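PDB 5LQ5: putative phosphonate binding protein for ABC transporter from Prochlorococcus marinus str. MIT 9301, which probably serves as the solute-binding protein of an ABC transporter, binding inorganic phosphite strongly and methylphosphonate and phosphate only very weakly. Local coordinates for residues V80-D85 with Y206-Q211. Sequence-based numbering, arbitrary orientation.
Sequences VIAQRD and YHWVAQ. With PO3 (phosphite ion), chain B.
Ile81 and Ala82 share Trp208 across two antiparallel strands, whose axes approach to 4.7 Å: Ile81 N donates to Trp208 O (2.9 Å, nearly straight), and Trp208 N donates to Ala82 O (2.9 Å). Two residues facing one, with Ile81 at phi -100°, psi -52°, form a classic beta bulge. Ahead of it Val80 and Val209 make a non-hydrogen-bonded pair. The bulge leaves Ala82 N buried without a partner and turns Ile81 toward the other strand, its CB against Trp208 CB and its CG1 3.7 Å from Ala210 CB. Val80 CG1 lies near CD2 of His207, whose ring stacks on Tyr260. At Gln83 the chain runs out extended from CG, and OE1 shares a water with Tyr206 O; OE1 also bonds Gln259. Arg84 lies alongside Tyr206, pointing the same way. A bend at chi3 brings NH2 3.4 Å from Tyr206 CD2, the guanidinium steep to the ring, 76° between planes; a salt bridge from NE to Asp87 and a bond from NH1 to Phe247 O fix its rotation. Tyr206 OH, bonded to Asp13 and Asn176, stands 3.6 Å from the phosphite P. Taken together the three P-O bonds lean away from the ring, so the P-H bond probably points toward it. With an alanine here the ring and hydroxyl are gone, which would probably open a gap beside the phosphite and leave Asp13 and Asn176 without their hydroxyl partner. Strand 207-210, antiparallel between 60-63 and 79-84, gives the sheet order 2-1-3-5-4 of type II periplasmic binding proteins: the chain returns from the other lobe through Tyr206, at the phosphite pocket between the lobes.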
ATOM      1  N   VAL A  80      14.507   6.944  -2.492  1.00 23.31           N
ATOM      2  CA  VAL A  80      13.431   6.379  -3.327  1.00 24.14           C
ATOM      3  C   VAL A  80      14.041   5.565  -4.450  1.00 24.54           C
ATOM      4  O   VAL A  80      14.792   6.091  -5.281  1.00 26.33           O
ATOM      5  CB  VAL A  80      12.449   7.417  -3.882  1.00 27.97           C
ATOM      6  CG1 VAL A  80      11.327   6.728  -4.627  1.00 26.70           C
ATOM      7  CG2 VAL A  80      11.881   8.255  -2.764  1.00 26.58           C
ATOM      8  N   ILE A  81      13.672   4.281  -4.494  1.00 20.49           N
ATOM      9  CA  ILE A  81      14.315   3.304  -5.414  1.00 23.23           C
ATOM     10  C   ILE A  81      13.530   3.010  -6.687  1.00 25.22           C
ATOM     11  O   ILE A  81      14.106   3.052  -7.768  1.00 29.86           O
ATOM     12  CB  ILE A  81      14.640   1.982  -4.668  1.00 25.02           C
ATOM     13  CG1 ILE A  81      15.704   2.210  -3.590  1.00 25.22           C
ATOM     14  CG2 ILE A  81      15.063   0.869  -5.622  1.00 25.26           C
ATOM     15  CD1 ILE A  81      17.118   2.423  -4.102  1.00 28.00           C
ATOM     16  N   ALA A  82      12.263   2.660  -6.552  1.00 20.50           N
ATOM     17  CA  ALA A  82      11.435   2.178  -7.657  1.00 24.04           C
ATOM     18  C   ALA A  82       9.948   2.155  -7.291  1.00 21.98           C
ATOM     19  O   ALA A  82       9.574   2.261  -6.114  1.00 24.02           O
ATOM     20  CB  ALA A  82      11.870   0.777  -8.052  1.00 23.77           C
ATOM     21  N   GLN A  83       9.111   2.019  -8.303  1.00 22.76           N
ATOM     22  CA  GLN A  83       7.670   1.871  -8.172  1.00 24.37           C
ATOM     23  C   GLN A  83       7.202   0.997  -9.336  1.00 26.24           C
ATOM     24  O   GLN A  83       8.017   0.592 -10.161  1.00 25.30           O
ATOM     25  CB  GLN A  83       6.966   3.245  -8.172  1.00 22.32           C
ATOM     26  CG  GLN A  83       7.022   3.948  -9.533  1.00 25.64           C
ATOM     27  CD  GLN A  83       6.477   5.363  -9.577  1.00 27.76           C
ATOM     28  OE1 GLN A  83       5.439   5.649  -9.024  1.00 28.18           O
ATOM     29  NE2 GLN A  83       7.152   6.243 -10.319  1.00 34.34           N
ATOM     30  N   ARG A  84       5.912   0.723  -9.391  1.00 23.73           N
ATOM     31  CA  ARG A  84       5.263   0.118 -10.575  1.00 27.27           C
ATOM     32  C   ARG A  84       4.656   1.197 -11.454  1.00 28.87           C
ATOM     33  O   ARG A  84       4.426   2.308 -11.012  1.00 25.06           O
ATOM     34  CB  ARG A  84       4.207  -0.904 -10.170  1.00 27.35           C
ATOM     35  CG  ARG A  84       4.703  -1.945  -9.174  1.00 23.68           C
ATOM     36  CD  ARG A  84       3.587  -2.699  -8.464  1.00 25.96           C
ATOM     37  NE  ARG A  84       2.757  -1.799  -7.664  1.00 22.93           N
ATOM     38  CZ  ARG A  84       1.727  -2.181  -6.920  1.00 25.01           C
ATOM     39  NH1 ARG A  84       1.354  -3.449  -6.867  1.00 28.49           N
ATOM     40  NH2 ARG A  84       1.063  -1.282  -6.214  1.00 25.63           N
ATOM     41  N   ASP A  85       4.373   0.866 -12.712  1.00 28.33           N
ATOM     42  CA  ASP A  85       3.664   1.815 -13.584  1.00 32.70           C
ATOM     43  C   ASP A  85       2.358   2.275 -12.961  1.00 29.32           C
ATOM     44  O   ASP A  85       2.062   3.461 -12.971  1.00 31.62           O
ATOM     45  CB  ASP A  85       3.370   1.218 -14.972  1.00 33.59           C
ATOM     46  CG  ASP A  85       4.609   1.125 -15.830  1.00 38.43           C
ATOM     47  OD1 ASP A  85       5.122   2.182 -16.273  1.00 39.36           O
ATOM     48  OD2 ASP A  85       5.086  -0.006 -16.049  1.00 48.42           O
ATOM     49  N   TYR A 206       2.433   3.273  -4.166  1.00 17.94           N
ATOM     50  CA  TYR A 206       3.480   2.440  -3.593  1.00 19.17           C
ATOM     51  C   TYR A 206       4.856   2.680  -4.173  1.00 19.74           C
ATOM     52  O   TYR A 206       5.001   3.039  -5.342  1.00 20.79           O
ATOM     53  CB  TYR A 206       3.154   0.960  -3.752  1.00 19.18           C
ATOM     54  CG  TYR A 206       1.953   0.452  -2.996  1.00 20.01           C
ATOM     55  CD1 TYR A 206       2.130  -0.283  -1.841  1.00 18.93           C
ATOM     56  CD2 TYR A 206       0.655   0.624  -3.456  1.00 19.87           C
ATOM     57  CE1 TYR A 206       1.069  -0.804  -1.133  1.00 17.34           C
ATOM     58  CE2 TYR A 206      -0.450   0.117  -2.749  1.00 17.61           C
ATOM     59  CZ  TYR A 206      -0.237  -0.626  -1.608  1.00 17.34           C
ATOM     60  OH  TYR A 206      -1.364  -1.124  -0.946  1.00 18.46           O
ATOM     61  N   HIS A 207       5.871   2.462  -3.341  1.00 18.72           N
ATOM     62  CA  HIS A 207       7.265   2.588  -3.742  1.00 19.01           C
ATOM     63  C   HIS A 207       8.238   1.960  -2.776  1.00 18.97           C
ATOM     64  O   HIS A 207       7.960   1.852  -1.572  1.00 17.86           O
ATOM     65  CB  HIS A 207       7.628   4.056  -3.969  1.00 20.18           C
ATOM     66  CG  HIS A 207       7.468   4.950  -2.775  1.00 18.98           C
ATOM     67  ND1 HIS A 207       6.236   5.335  -2.280  1.00 19.73           N
ATOM     68  CD2 HIS A 207       8.386   5.604  -2.030  1.00 20.16           C
ATOM     69  CE1 HIS A 207       6.417   6.156  -1.258  1.00 22.42           C
ATOM     70  NE2 HIS A 207       7.710   6.339  -1.092  1.00 23.19           N
ATOM     71  N   TRP A 208       9.362   1.513  -3.332  1.00 17.05           N
ATOM     72  CA  TRP A 208      10.485   1.018  -2.574  1.00 18.51           C
ATOM     73  C   TRP A 208      11.325   2.159  -2.063  1.00 18.25           C
ATOM     74  O   TRP A 208      11.676   3.054  -2.814  1.00 19.58           O
ATOM     75  CB  TRP A 208      11.391   0.128  -3.417  1.00 19.42           C
ATOM     76  CG  TRP A 208      10.847  -1.235  -3.751  1.00 17.85           C
ATOM     77  CD1 TRP A 208      10.379  -1.683  -4.968  1.00 20.69           C
ATOM     78  CD2 TRP A 208      10.786  -2.357  -2.862  1.00 17.17           C
ATOM     79  NE1 TRP A 208      10.001  -2.991  -4.857  1.00 21.92           N
ATOM     80  CE2 TRP A 208      10.255  -3.434  -3.589  1.00 22.79           C
ATOM     81  CE3 TRP A 208      11.104  -2.537  -1.520  1.00 19.32           C
ATOM     82  CZ2 TRP A 208      10.049  -4.681  -3.010  1.00 22.40           C
ATOM     83  CZ3 TRP A 208      10.918  -3.779  -0.950  1.00 20.01           C
ATOM     84  CH2 TRP A 208      10.388  -4.828  -1.691  1.00 20.34           C
ATOM     85  N   VAL A 209      11.724   2.049  -0.807  1.00 17.54           N
ATOM     86  CA  VAL A 209      12.590   2.994  -0.128  1.00 16.83           C
ATOM     87  C   VAL A 209      13.762   2.242   0.474  1.00 19.26           C
ATOM     88  O   VAL A 209      13.561   1.262   1.183  1.00 19.42           O
ATOM     89  CB  VAL A 209      11.850   3.792   0.958  1.00 20.05           C
ATOM     90  CG1 VAL A 209      12.787   4.810   1.614  1.00 20.34           C
ATOM     91  CG2 VAL A 209      10.626   4.513   0.375  1.00 19.05           C
ATOM     92  N   ALA A 210      14.982   2.747   0.261  1.00 19.84           N
ATOM     93  CA  ALA A 210      16.193   2.152   0.849  1.00 17.80           C
ATOM     94  C   ALA A 210      16.887   3.123   1.813  1.00 18.51           C
ATOM     95  O   ALA A 210      16.804   4.357   1.646  1.00 21.05           O
ATOM     96  CB  ALA A 210      17.187   1.720  -0.232  1.00 19.22           C
ATOM     97  N   GLN A 211      17.593   2.572   2.785  1.00 20.07           N
ATOM     98  CA  GLN A 211      18.489   3.330   3.663  1.00 20.59           C
ATOM     99  C   GLN A 211      19.557   4.014   2.818  1.00 24.76           C
ATOM    100  O   GLN A 211      20.002   3.493   1.781  1.00 24.79           O
ATOM    101  CB  GLN A 211      19.176   2.456   4.714  1.00 22.75           C
ATOM    102  CG  GLN A 211      18.256   1.767   5.690  1.00 22.23           C
ATOM    103  CD  GLN A 211      17.631   2.686   6.725  1.00 21.36           C
ATOM    104  OE1 GLN A 211      17.994   3.845   6.865  1.00 26.57           O
ATOM    105  NE2 GLN A 211      16.676   2.159   7.445  1.00 24.72           N
TER
HETATM  106  P   PO3 B 401      -1.338   1.969   0.831  1.00 16.36           P
HETATM  107  O1  PO3 B 401      -2.244   2.423  -0.361  1.00 15.81           O
HETATM  108  O2  PO3 B 401      -0.635   3.157   1.608  1.00 17.20           O
HETATM  109  O3  PO3 B 401      -2.110   1.031   1.800  1.00 16.06           O
HETATM  110  O   HOH W   1       4.736   5.546  -6.298  1.00 30.02           O